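Local coordinates for protein tryptophanyl-tRNA synthetase (Thermus thermophilus, PDB 2EL7) that probably catalyses the ATP-dependent attachment of tryptophan to its cognate tRNA, working as a homodimeric class I aminoacyl-tRNA synthetase, at residues K2-G7 with T144-E149; E92-F97 with P130-A135; L138-D143 with A312-T317. One frame throughout, in Å; residues are numbered along the deposited sequence.

Interaction 1 of 3, residues K2-G7 with T144-E149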
ATOM      1  N   LYS A   2      -1.842 -12.094 -24.481  1.00 29.48           N
ATOM      2  CA  LYS A   2      -3.254 -11.678 -24.537  1.00 34.25           C
ATOM      3  C   LYS A   2      -3.433 -10.242 -24.028  1.00 30.79           C
ATOM      4  O   LYS A   2      -4.158  -9.443 -24.615  1.00 30.33           O
ATOM      5  CB  LYS A   2      -4.145 -12.577 -23.674  1.00 46.54           C
ATOM      6  CG  LYS A   2      -4.322 -14.015 -24.133  1.00 50.63           C
ATOM      7  CD  LYS A   2      -5.221 -14.717 -23.132  1.00 56.11           C
ATOM      8  CE  LYS A   2      -5.510 -16.152 -23.522  1.00 72.07           C
ATOM      9  NZ  LYS A   2      -6.397 -16.797 -22.508  1.00 68.24           N
ATOM     10  N   ARG A   3      -2.801  -9.924 -22.910  1.00 27.93           N
ATOM     11  CA  ARG A   3      -2.920  -8.582 -22.375  1.00 28.43           C
ATOM     12  C   ARG A   3      -1.567  -8.100 -21.931  1.00 25.05           C
ATOM     13  O   ARG A   3      -0.860  -8.783 -21.196  1.00 26.52           O
ATOM     14  CB  ARG A   3      -3.881  -8.528 -21.194  1.00 24.59           C
ATOM     15  CG  ARG A   3      -3.997  -7.118 -20.628  1.00 25.25           C
ATOM     16  CD  ARG A   3      -5.071  -7.055 -19.585  1.00 25.17           C
ATOM     17  NE  ARG A   3      -6.381  -7.190 -20.200  1.00 30.15           N
ATOM     18  CZ  ARG A   3      -7.461  -7.630 -19.568  1.00 33.86           C
ATOM     19  NH1 ARG A   3      -8.595  -7.705 -20.220  1.00 29.14           N
ATOM     20  NH2 ARG A   3      -7.408  -8.000 -18.291  1.00 37.41           N
ATOM     21  N   VAL A   4      -1.208  -6.921 -22.395  1.00 20.10           N
ATOM     22  CA  VAL A   4       0.077  -6.358 -22.069  1.00 31.13           C
ATOM     23  C   VAL A   4      -0.033  -5.119 -21.188  1.00 26.86           C
ATOM     24  O   VAL A   4      -0.958  -4.332 -21.340  1.00 24.32           O
ATOM     25  CB  VAL A   4       0.849  -6.002 -23.376  1.00 30.18           C
ATOM     26  CG1 VAL A   4       2.108  -5.181 -23.058  1.00 21.50           C
ATOM     27  CG2 VAL A   4       1.246  -7.290 -24.091  1.00 30.79           C
ATOM     28  N   LEU A   5       0.884  -4.979 -20.236  1.00 19.48           N
ATOM     29  CA  LEU A   5       0.892  -3.797 -19.407  1.00 24.82           C
ATOM     30  C   LEU A   5       2.232  -3.128 -19.629  1.00 28.41           C
ATOM     31  O   LEU A   5       3.282  -3.730 -19.376  1.00 33.64           O
ATOM     32  CB  LEU A   5       0.732  -4.115 -17.924  1.00 17.21           C
ATOM     33  CG  LEU A   5       0.836  -2.791 -17.125  1.00 28.96           C
ATOM     34  CD1 LEU A   5      -0.401  -1.909 -17.340  1.00 14.34           C
ATOM     35  CD2 LEU A   5       1.000  -3.075 -15.657  1.00 29.03           C
ATOM     36  N   SER A   6       2.207  -1.895 -20.126  1.00 28.51           N
ATOM     37  CA  SER A   6       3.452  -1.164 -20.361  1.00 25.91           C
ATOM     38  C   SER A   6       3.507   0.100 -19.509  1.00 21.82           C
ATOM     39  O   SER A   6       2.579   0.906 -19.524  1.00 28.57           O
ATOM     40  CB  SER A   6       3.597  -0.813 -21.848  1.00 24.79           C
ATOM     41  OG  SER A   6       3.523  -1.984 -22.661  1.00 33.42           O
ATOM     42  N   GLY A   7       4.603   0.267 -18.774  1.00 19.90           N
ATOM     43  CA  GLY A   7       4.766   1.418 -17.913  1.00 13.04           C
ATOM     44  C   GLY A   7       5.410   2.611 -18.577  1.00 26.30           C
ATOM     45  O   GLY A   7       6.478   2.496 -19.196  1.00 29.04           O
ATOM     46  N   THR A 144       2.095 -10.031 -20.198  1.00 25.97           N
ATOM     47  CA  THR A 144       3.318  -9.616 -20.856  1.00 22.59           C
ATOM     48  C   THR A 144       3.657  -8.198 -20.452  1.00 27.58           C
ATOM     49  O   THR A 144       2.779  -7.337 -20.305  1.00 33.97           O
ATOM     50  CB  THR A 144       3.172  -9.703 -22.376  1.00 32.26           C
ATOM     51  OG1 THR A 144       2.784 -11.038 -22.730  1.00 40.56           O
ATOM     52  CG2 THR A 144       4.496  -9.370 -23.071  1.00 28.52           C
ATOM     53  N   VAL A 145       4.940  -7.946 -20.269  1.00 25.46           N
ATOM     54  CA  VAL A 145       5.359  -6.635 -19.861  1.00 23.88           C
ATOM     55  C   VAL A 145       6.625  -6.241 -20.583  1.00 24.05           C
ATOM     56  O   VAL A 145       7.651  -6.872 -20.402  1.00 40.75           O
ATOM     57  CB  VAL A 145       5.621  -6.593 -18.351  1.00 20.77           C
ATOM     58  CG1 VAL A 145       5.963  -5.153 -17.923  1.00 27.98           C
ATOM     59  CG2 VAL A 145       4.399  -7.093 -17.580  1.00 19.52           C
ATOM     60  N   PRO A 146       6.569  -5.200 -21.425  1.00 28.15           N
ATOM     61  CA  PRO A 146       7.783  -4.783 -22.132  1.00 32.46           C
ATOM     62  C   PRO A 146       8.708  -4.055 -21.181  1.00 32.91           C
ATOM     63  O   PRO A 146       8.275  -3.166 -20.458  1.00 35.60           O
ATOM     64  CB  PRO A 146       7.253  -3.878 -23.234  1.00 35.08           C
ATOM     65  CG  PRO A 146       6.037  -3.286 -22.622  1.00 39.48           C
ATOM     66  CD  PRO A 146       5.393  -4.460 -21.915  1.00 30.74           C
ATOM     67  N   VAL A 147       9.978  -4.454 -21.170  1.00 36.00           N
ATOM     68  CA  VAL A 147      10.980  -3.852 -20.288  1.00 35.10           C
ATOM     69  C   VAL A 147      12.395  -3.896 -20.894  1.00 39.13           C
ATOM     70  O   VAL A 147      12.680  -4.716 -21.778  1.00 35.37           O
ATOM     71  CB  VAL A 147      11.049  -4.602 -18.940  1.00 32.73           C
ATOM     72  CG1 VAL A 147       9.728  -4.484 -18.185  1.00 25.65           C
ATOM     73  CG2 VAL A 147      11.394  -6.063 -19.203  1.00 30.51           C
ATOM     74  N   GLY A 148      13.273  -3.017 -20.401  1.00 38.48           N
ATOM     75  CA  GLY A 148      14.654  -2.986 -20.854  1.00 35.33           C
ATOM     76  C   GLY A 148      15.346  -4.198 -20.268  1.00 37.18           C
ATOM     77  O   GLY A 148      14.841  -4.794 -19.324  1.00 45.92           O
ATOM     78  N   GLU A 149      16.499  -4.579 -20.796  1.00 46.27           N
ATOM     79  CA  GLU A 149      17.178  -5.762 -20.274  1.00 50.84           C
ATOM     80  C   GLU A 149      17.576  -5.681 -18.798  1.00 51.00           C
ATOM     81  O   GLU A 149      17.675  -6.696 -18.117  1.00 54.12           O
ATOM     82  CB  GLU A 149      18.402  -6.102 -21.138  1.00 59.76           C
ATOM     83  CG  GLU A 149      19.124  -4.898 -21.734  1.00 75.46           C
ATOM     84  CD  GLU A 149      20.382  -5.293 -22.509  1.00 83.92           C
ATOM     85  OE1 GLU A 149      20.990  -4.412 -23.164  1.00 87.70           O
ATOM     86  OE2 GLU A 149      20.765  -6.486 -22.455  1.00 86.12           O
TER
HETATM   87  O   HOH W   1       6.731  -1.551 -17.824  1.00 31.34           O
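R3 opens the pairing: its carbonyl O takes the backbone N of T144 in a weak hydrogen bond of 3.4 Å. This is where strand 4-8, the first of the Rossmann-fold sheet, meets strand 144-146, the fourth. The two run parallel, joining in the middle of the 3-2-1-4-5 strand order, and their short segments diverge by 26°. The R3 guanidinium turns elsewhere, to a salt bridge with D36.

V4 forms the single bridge with T144. With CG1 anti to the backbone N (chi1 170°), its two methyls split their work: CG2 reaches T144 CB at 3.5 Å, while CG1 lies 3.6 Å from P146 CD. The same side chain packs on I29 and L33, so this face of the pair is closed by helix 16-33.

At L5 the backbone bond is firm: N gives its hydrogen to T144 O at 3.0 Å. Its own carbonyl points to where the next parallel bond would form, but P146 has no N-H to offer. Instead L5 O meets P146 CD at 3.4 Å, with V145 CG1 at the same distance. The L5 side chain lies about 4 Å from that of D136, predicted to bind tryptophan.

S6 lies beside P146, on the V4 side of the strands, though the detailed fit of the two is doubtful; P146 itself also touches Q25 and W26 of helix 16-33. Beyond the proline the chains part, and 144-149 runs on to G148 and E149, predicted ATP-binding residues. One water links the two chains there: it accepts from G7 N at 3.0 Å and turns a hydrogen, weakly, to P146 O.

Interaction 2 of 3, residues E92-F97 with P130-A135; sequences ELSWVF and PVLQAA
F97 sets its CB against V131 CG1 at 3.6 Å, at a helix-helix crossing in the catalytic domain. Helices 89-99 and 124-139 cross here at 120°, their short axes 8.4 Å apart, and small residues let the backbones come close. A135 CB sits 3.8 Å from S94 N, practically on the opposing backbone. L93 CG is 4.0 Å from A135 CB, while S94 OG lies 3.8 Å from L132 CD1.

The phenyl ring of F97 extends past V131, its CG anti to the carbonyl carbon (chi1 -78°), and presents its rim to the partner helix. F97 CE2 comes to 3.5 Å from A134 O, which lies near the ring plane, and CD2 lies beside the CB atoms of A134 and A135. An alanine here would keep the touch of CB on V131 but is likely to open a gap beside A134 and A135 and leave L93 CG without the ring it lies over.

Around this shell, F97 also touches I161 of helix 153-169, and L93 touches M318 and V321 of helix 296-324. On the other flank lies the second subunit, where W95 packs on L132 of the neighbouring subunit and L132 on its W95, so the crossing reaches the dimer interface. Within its own helix the F97 ring meets L93, one turn earlier, whose CG lies 3.7 Å above one ring face, offset toward the rim.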
ATOM      1  N   GLU A  92      -4.227  -1.641  -2.932  1.00 25.40           N
ATOM      2  CA  GLU A  92      -4.817  -2.541  -1.952  1.00 25.21           C
ATOM      3  C   GLU A  92      -4.256  -3.952  -2.179  1.00 30.00           C
ATOM      4  O   GLU A  92      -3.884  -4.663  -1.229  1.00 27.10           O
ATOM      5  CB  GLU A  92      -6.322  -2.551  -2.085  1.00 15.96           C
ATOM      6  CG  GLU A  92      -6.987  -3.430  -1.067  1.00 19.65           C
ATOM      7  CD  GLU A  92      -8.465  -3.561  -1.302  1.00 18.35           C
ATOM      8  OE1 GLU A  92      -8.995  -2.742  -2.075  1.00 28.77           O
ATOM      9  OE2 GLU A  92      -9.097  -4.473  -0.711  1.00 28.55           O
ATOM     10  N   LEU A  93      -4.194  -4.343  -3.451  1.00 28.84           N
ATOM     11  CA  LEU A  93      -3.644  -5.630  -3.832  1.00 21.77           C
ATOM     12  C   LEU A  93      -2.189  -5.573  -3.372  1.00 27.71           C
ATOM     13  O   LEU A  93      -1.575  -6.587  -3.007  1.00 24.39           O
ATOM     14  CB  LEU A  93      -3.700  -5.788  -5.355  1.00 17.83           C
ATOM     15  CG  LEU A  93      -3.091  -7.084  -5.869  1.00 10.63           C
ATOM     16  CD1 LEU A  93      -3.701  -8.255  -5.093  1.00 19.61           C
ATOM     17  CD2 LEU A  93      -3.387  -7.219  -7.366  1.00 17.15           C
ATOM     18  N   SER A  94      -1.656  -4.355  -3.379  1.00 25.29           N
ATOM     19  CA  SER A  94      -0.269  -4.120  -2.984  1.00 28.49           C
ATOM     20  C   SER A  94       0.018  -4.546  -1.538  1.00 26.55           C
ATOM     21  O   SER A  94       1.097  -5.078  -1.225  1.00 24.73           O
ATOM     22  CB  SER A  94       0.068  -2.644  -3.163  1.00 28.73           C
ATOM     23  OG  SER A  94       1.456  -2.482  -3.193  1.00 43.21           O
ATOM     24  N   TRP A  95      -0.940  -4.302  -0.654  1.00 22.80           N
ATOM     25  CA  TRP A  95      -0.753  -4.692   0.735  1.00 24.15           C
ATOM     26  C   TRP A  95      -0.720  -6.205   0.807  1.00 24.37           C
ATOM     27  O   TRP A  95       0.156  -6.775   1.467  1.00 29.63           O
ATOM     28  CB  TRP A  95      -1.873  -4.145   1.637  1.00 13.24           C
ATOM     29  CG  TRP A  95      -1.879  -4.817   2.981  1.00 19.13           C
ATOM     30  CD1 TRP A  95      -2.878  -5.580   3.512  1.00 21.34           C
ATOM     31  CD2 TRP A  95      -0.812  -4.840   3.939  1.00 20.41           C
ATOM     32  NE1 TRP A  95      -2.498  -6.083   4.740  1.00 23.36           N
ATOM     33  CE2 TRP A  95      -1.237  -5.640   5.025  1.00 20.03           C
ATOM     34  CE3 TRP A  95       0.463  -4.264   3.988  1.00 23.27           C
ATOM     35  CZ2 TRP A  95      -0.440  -5.872   6.141  1.00 25.43           C
ATOM     36  CZ3 TRP A  95       1.260  -4.498   5.109  1.00 21.27           C
ATOM     37  CH2 TRP A  95       0.804  -5.294   6.165  1.00 27.22           C
ATOM     38  N   VAL A  96      -1.662  -6.856   0.115  1.00 28.60           N
ATOM     39  CA  VAL A  96      -1.735  -8.321   0.120  1.00 27.24           C
ATOM     40  C   VAL A  96      -0.401  -8.884  -0.312  1.00 23.91           C
ATOM     41  O   VAL A  96       0.181  -9.700   0.381  1.00 25.36           O
ATOM     42  CB  VAL A  96      -2.863  -8.864  -0.814  1.00 19.82           C
ATOM     43  CG1 VAL A  96      -2.886 -10.398  -0.769  1.00 22.41           C
ATOM     44  CG2 VAL A  96      -4.225  -8.322  -0.356  1.00 13.58           C
ATOM     45  N   PHE A  97       0.085  -8.414  -1.453  1.00 29.82           N
ATOM     46  CA  PHE A  97       1.362  -8.854  -1.993  1.00 25.80           C
ATOM     47  C   PHE A  97       2.506  -8.617  -1.004  1.00 27.98           C
ATOM     48  O   PHE A  97       3.331  -9.501  -0.787  1.00 29.44           O
ATOM     49  CB  PHE A  97       1.630  -8.141  -3.325  1.00 20.01           C
ATOM     50  CG  PHE A  97       0.869  -8.723  -4.497  1.00 15.52           C
ATOM     51  CD1 PHE A  97      -0.110  -9.698  -4.305  1.00 16.00           C
ATOM     52  CD2 PHE A  97       1.114  -8.273  -5.790  1.00 12.79           C
ATOM     53  CE1 PHE A  97      -0.833 -10.215  -5.383  1.00 23.11           C
ATOM     54  CE2 PHE A  97       0.395  -8.779  -6.878  1.00 24.14           C
ATOM     55  CZ  PHE A  97      -0.587  -9.759  -6.671  1.00 20.58           C
ATOM     56  N   PRO A 130       9.012  -2.398  -6.063  1.00 27.65           N
ATOM     57  CA  PRO A 130       8.736  -3.565  -6.915  1.00 22.91           C
ATOM     58  C   PRO A 130       7.421  -4.276  -6.577  1.00 19.63           C
ATOM     59  O   PRO A 130       6.765  -4.837  -7.465  1.00 20.37           O
ATOM     60  CB  PRO A 130       9.964  -4.441  -6.705  1.00 15.52           C
ATOM     61  CG  PRO A 130      11.067  -3.391  -6.483  1.00 22.22           C
ATOM     62  CD  PRO A 130      10.390  -2.433  -5.529  1.00 22.71           C
ATOM     63  N   VAL A 131       7.023  -4.261  -5.304  1.00 24.17           N
ATOM     64  CA  VAL A 131       5.759  -4.903  -4.915  1.00 20.39           C
ATOM     65  C   VAL A 131       4.592  -4.110  -5.525  1.00 24.80           C
ATOM     66  O   VAL A 131       3.628  -4.707  -6.019  1.00 21.32           O
ATOM     67  CB  VAL A 131       5.625  -5.000  -3.383  1.00 26.66           C
ATOM     68  CG1 VAL A 131       4.290  -5.696  -3.002  1.00 14.64           C
ATOM     69  CG2 VAL A 131       6.812  -5.808  -2.837  1.00 19.30           C
ATOM     70  N   LEU A 132       4.709  -2.774  -5.538  1.00 20.61           N
ATOM     71  CA  LEU A 132       3.702  -1.909  -6.150  1.00 16.17           C
ATOM     72  C   LEU A 132       3.589  -2.256  -7.637  1.00 20.83           C
ATOM     73  O   LEU A 132       2.481  -2.413  -8.152  1.00 24.04           O
ATOM     74  CB  LEU A 132       4.087  -0.437  -6.001  1.00 24.74           C
ATOM     75  CG  LEU A 132       3.056   0.612  -6.446  1.00 32.47           C
ATOM     76  CD1 LEU A 132       1.849   0.491  -5.590  1.00 19.76           C
ATOM     77  CD2 LEU A 132       3.620   2.030  -6.318  1.00 25.72           C
ATOM     78  N   GLN A 133       4.730  -2.394  -8.320  1.00 17.94           N
ATOM     79  CA  GLN A 133       4.730  -2.749  -9.739  1.00 20.18           C
ATOM     80  C   GLN A 133       4.070  -4.129  -9.957  1.00 27.33           C
ATOM     81  O   GLN A 133       3.331  -4.339 -10.926  1.00 23.85           O
ATOM     82  CB  GLN A 133       6.153  -2.791 -10.293  1.00 14.23           C
ATOM     83  CG  GLN A 133       6.865  -1.453 -10.394  1.00 18.55           C
ATOM     84  CD  GLN A 133       8.283  -1.601 -10.973  1.00 22.60           C
ATOM     85  OE1 GLN A 133       9.176  -2.203 -10.344  1.00 17.67           O
ATOM     86  NE2 GLN A 133       8.486  -1.070 -12.179  1.00 19.80           N
ATOM     87  N   ALA A 134       4.353  -5.076  -9.067  1.00 22.23           N
ATOM     88  CA  ALA A 134       3.748  -6.403  -9.190  1.00 30.51           C
ATOM     89  C   ALA A 134       2.206  -6.365  -9.110  1.00 26.72           C
ATOM     90  O   ALA A 134       1.510  -7.116  -9.805  1.00 26.02           O
ATOM     91  CB  ALA A 134       4.296  -7.327  -8.099  1.00 27.17           C
ATOM     92  N   ALA A 135       1.675  -5.501  -8.248  1.00 30.18           N
ATOM     93  CA  ALA A 135       0.226  -5.390  -8.084  1.00 22.63           C
ATOM     94  C   ALA A 135      -0.383  -4.688  -9.282  1.00 18.44           C
ATOM     95  O   ALA A 135      -1.497  -4.958  -9.670  1.00 25.39           O
ATOM     96  CB  ALA A 135      -0.085  -4.634  -6.829  1.00 29.36           C
TER

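Interaction 3 of 3, residues L138-D143 with A312-T317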
ATOM      1  N   LEU A 138      -0.396  -7.526 -11.952  1.00 23.18           N
ATOM      2  CA  LEU A 138      -1.389  -8.554 -11.726  1.00 26.02           C
ATOM      3  C   LEU A 138      -2.851  -8.110 -11.519  1.00 28.99           C
ATOM      4  O   LEU A 138      -3.787  -8.886 -11.798  1.00 24.31           O
ATOM      5  CB  LEU A 138      -0.915  -9.456 -10.592  1.00 22.28           C
ATOM      6  CG  LEU A 138       0.497 -10.008 -10.863  1.00 30.60           C
ATOM      7  CD1 LEU A 138       0.984 -10.852  -9.669  1.00 24.44           C
ATOM      8  CD2 LEU A 138       0.504 -10.821 -12.158  1.00 16.58           C
ATOM      9  N   ILE A 139      -3.074  -6.882 -11.050  1.00 28.46           N
ATOM     10  CA  ILE A 139      -4.457  -6.424 -10.842  1.00 23.86           C
ATOM     11  C   ILE A 139      -5.230  -6.441 -12.175  1.00 26.80           C
ATOM     12  O   ILE A 139      -6.467  -6.562 -12.189  1.00 26.36           O
ATOM     13  CB  ILE A 139      -4.507  -4.993 -10.302  1.00 23.59           C
ATOM     14  CG1 ILE A 139      -5.889  -4.697  -9.737  1.00 20.31           C
ATOM     15  CG2 ILE A 139      -4.258  -3.983 -11.443  1.00 17.71           C
ATOM     16  CD1 ILE A 139      -6.026  -4.969  -8.298  1.00 27.73           C
ATOM     17  N   TYR A 140      -4.487  -6.312 -13.281  1.00 17.06           N
ATOM     18  CA  TYR A 140      -5.043  -6.277 -14.630  1.00 16.96           C
ATOM     19  C   TYR A 140      -4.819  -7.599 -15.361  1.00 26.16           C
ATOM     20  O   TYR A 140      -5.125  -7.718 -16.563  1.00 27.51           O
ATOM     21  CB  TYR A 140      -4.399  -5.143 -15.453  1.00 13.23           C
ATOM     22  CG  TYR A 140      -4.554  -3.756 -14.856  1.00 16.81           C
ATOM     23  CD1 TYR A 140      -3.434  -2.986 -14.514  1.00 17.79           C
ATOM     24  CD2 TYR A 140      -5.813  -3.247 -14.569  1.00 11.47           C
ATOM     25  CE1 TYR A 140      -3.581  -1.754 -13.886  1.00 14.25           C
ATOM     26  CE2 TYR A 140      -5.970  -2.036 -13.952  1.00 19.61           C
ATOM     27  CZ  TYR A 140      -4.857  -1.289 -13.595  1.00 18.56           C
ATOM     28  OH  TYR A 140      -5.050  -0.143 -12.846  1.00 16.54           O
ATOM     29  N   LYS A 141      -4.278  -8.579 -14.634  1.00 27.63           N
ATOM     30  CA  LYS A 141      -4.002  -9.897 -15.187  1.00 26.32           C
ATOM     31  C   LYS A 141      -3.199  -9.807 -16.473  1.00 24.21           C
ATOM     32  O   LYS A 141      -3.429 -10.579 -17.392  1.00 27.56           O
ATOM     33  CB  LYS A 141      -5.306 -10.649 -15.478  1.00 25.87           C
ATOM     34  CG  LYS A 141      -5.692 -11.737 -14.469  1.00 33.61           C
ATOM     35  CD  LYS A 141      -6.434 -11.190 -13.272  1.00 32.68           C
ATOM     36  CE  LYS A 141      -6.881 -12.289 -12.289  1.00 37.74           C
ATOM     37  NZ  LYS A 141      -8.081 -13.073 -12.691  1.00 28.78           N
ATOM     38  N   ALA A 142      -2.281  -8.858 -16.558  1.00 21.45           N
ATOM     39  CA  ALA A 142      -1.449  -8.739 -17.762  1.00 26.32           C
ATOM     40  C   ALA A 142      -0.482  -9.918 -17.776  1.00 19.05           C
ATOM     41  O   ALA A 142       0.046 -10.288 -16.743  1.00 28.49           O
ATOM     42  CB  ALA A 142      -0.640  -7.399 -17.765  1.00 19.35           C
ATOM     43  N   ASP A 143      -0.230 -10.495 -18.942  1.00 23.64           N
ATOM     44  CA  ASP A 143       0.688 -11.631 -19.021  1.00 26.20           C
ATOM     45  C   ASP A 143       1.998 -11.255 -19.701  1.00 24.89           C
ATOM     46  O   ASP A 143       2.919 -12.059 -19.777  1.00 32.24           O
ATOM     47  CB  ASP A 143       0.024 -12.803 -19.768  1.00 18.65           C
ATOM     48  CG  ASP A 143      -0.310 -12.459 -21.211  1.00 22.62           C
ATOM     49  OD1 ASP A 143      -1.488 -12.527 -21.602  1.00 32.89           O
ATOM     50  OD2 ASP A 143       0.609 -12.114 -21.967  1.00 26.48           O
ATOM     51  N   ALA A 312     -12.659  -1.548 -14.592  1.00 24.28           N
ATOM     52  CA  ALA A 312     -13.681  -2.583 -14.676  1.00 30.96           C
ATOM     53  C   ALA A 312     -12.962  -3.906 -14.377  1.00 27.87           C
ATOM     54  O   ALA A 312     -13.456  -4.747 -13.606  1.00 31.12           O
ATOM     55  CB  ALA A 312     -14.326  -2.605 -16.096  1.00 17.52           C
ATOM     56  N   VAL A 313     -11.789  -4.081 -14.980  1.00 21.20           N
ATOM     57  CA  VAL A 313     -10.987  -5.281 -14.740  1.00 24.26           C
ATOM     58  C   VAL A 313     -10.449  -5.309 -13.297  1.00 26.65           C
ATOM     59  O   VAL A 313     -10.585  -6.322 -12.609  1.00 30.70           O
ATOM     60  CB  VAL A 313      -9.789  -5.360 -15.721  1.00 24.60           C
ATOM     61  CG1 VAL A 313      -8.833  -6.447 -15.311  1.00 16.51           C
ATOM     62  CG2 VAL A 313     -10.296  -5.623 -17.131  1.00 29.70           C
ATOM     63  N   ALA A 314      -9.862  -4.203 -12.834  1.00 23.14           N
ATOM     64  CA  ALA A 314      -9.279  -4.142 -11.477  1.00 24.01           C
ATOM     65  C   ALA A 314     -10.249  -4.477 -10.346  1.00 25.65           C
ATOM     66  O   ALA A 314      -9.896  -5.207  -9.423  1.00 19.45           O
ATOM     67  CB  ALA A 314      -8.649  -2.776 -11.227  1.00 14.00           C
ATOM     68  N   GLN A 315     -11.464  -3.943 -10.409  1.00 23.18           N
ATOM     69  CA  GLN A 315     -12.457  -4.222  -9.377  1.00 25.93           C
ATOM     70  C   GLN A 315     -12.861  -5.671  -9.402  1.00 27.73           C
ATOM     71  O   GLN A 315     -13.108  -6.265  -8.347  1.00 28.62           O
ATOM     72  CB  GLN A 315     -13.679  -3.341  -9.562  1.00 23.63           C
ATOM     73  CG  GLN A 315     -13.249  -1.914  -9.736  1.00 42.72           C
ATOM     74  CD  GLN A 315     -14.361  -0.938  -9.521  1.00 45.27           C
ATOM     75  OE1 GLN A 315     -15.490  -1.169  -9.949  1.00 48.27           O
ATOM     76  NE2 GLN A 315     -14.048   0.183  -8.867  1.00 44.52           N
ATOM     77  N   ALA A 316     -12.936  -6.250 -10.599  1.00 26.39           N
ATOM     78  CA  ALA A 316     -13.279  -7.662 -10.698  1.00 23.24           C
ATOM     79  C   ALA A 316     -12.137  -8.430 -10.012  1.00 24.74           C
ATOM     80  O   ALA A 316     -12.378  -9.253  -9.124  1.00 28.24           O
ATOM     81  CB  ALA A 316     -13.425  -8.091 -12.177  1.00 20.07           C
ATOM     82  N   THR A 317     -10.897  -8.115 -10.371  1.00 16.63           N
ATOM     83  CA  THR A 317      -9.770  -8.813  -9.774  1.00 21.22           C
ATOM     84  C   THR A 317      -9.731  -8.659  -8.273  1.00 26.01           C
ATOM     85  O   THR A 317      -9.504  -9.628  -7.550  1.00 28.62           O
ATOM     86  CB  THR A 317      -8.395  -8.323 -10.285  1.00 20.42           C
ATOM     87  OG1 THR A 317      -8.285  -8.511 -11.706  1.00 18.45           O
ATOM     88  CG2 THR A 317      -7.287  -9.125  -9.585  1.00 22.55           C
TER
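T317 of helix 296-324 reaches into the C-terminal end of helix 124-139, which closes in a Schellman motif with K141, at positive phi, as its C' residue. The contact fastens the long C-terminal helix to the end of the helix that carries D136, predicted to bind tryptophan. The threonine's CB already lies 3.2 Å from I139 O. From there OG1 turns anti to its own carbonyl carbon (chi1 -60°) and gives its hydrogen to that same I139 O at 2.7 Å. It approaches from above the carbonyl plane, 40° out of it. This carbonyl belongs to the helix's last turn and is not used by the Schellman bonds. OG1 also has K141 CD beside it, and the methyl, CG2, rests against I139 CA and, at 4.1 Å, L138 O.

The lysine runs past the threonine in the opposite sense, bent at chi2 and chi4, and puts its amino group into a salt bridge with E320, farther along the same C-terminal helix.

One turn before T317, A314 and V313 supply the apolar half. I139 CG1 lies 3.7 Å from A314 CB, and its CD1 lies 4.0 Å from A314 O. V313 CG1 meets Y140 CA and stands at the edge of the tyrosine ring, near its plane. Y140 CE2 comes to 3.9 Å from A314 CB, while one face of the ring carries I139 CG2 over its centre.

Overall arrangement
All three contacts are largely buried, but their chemistry follows their place. Interaction 1 lies nearest the middle of the chain and is mainly backbone pairing within the sheet; interaction 2 is apolar helix packing that extends to the dimer interface; interaction 3 adds a side-chain hydroxyl bond and, at K141, a side chain partly open to solvent. Helix 124-139 serves both 92-97 and 312-317, and their centres are 12 Å apart: F97 CE2 touches L138 CD1 at 3.5 Å. The same helix leads through 140-143 into strand 144-146, where interactions 1 and 3 meet: R3 probably bonds Y140 O through NH2 and D143 N through its own carbonyl.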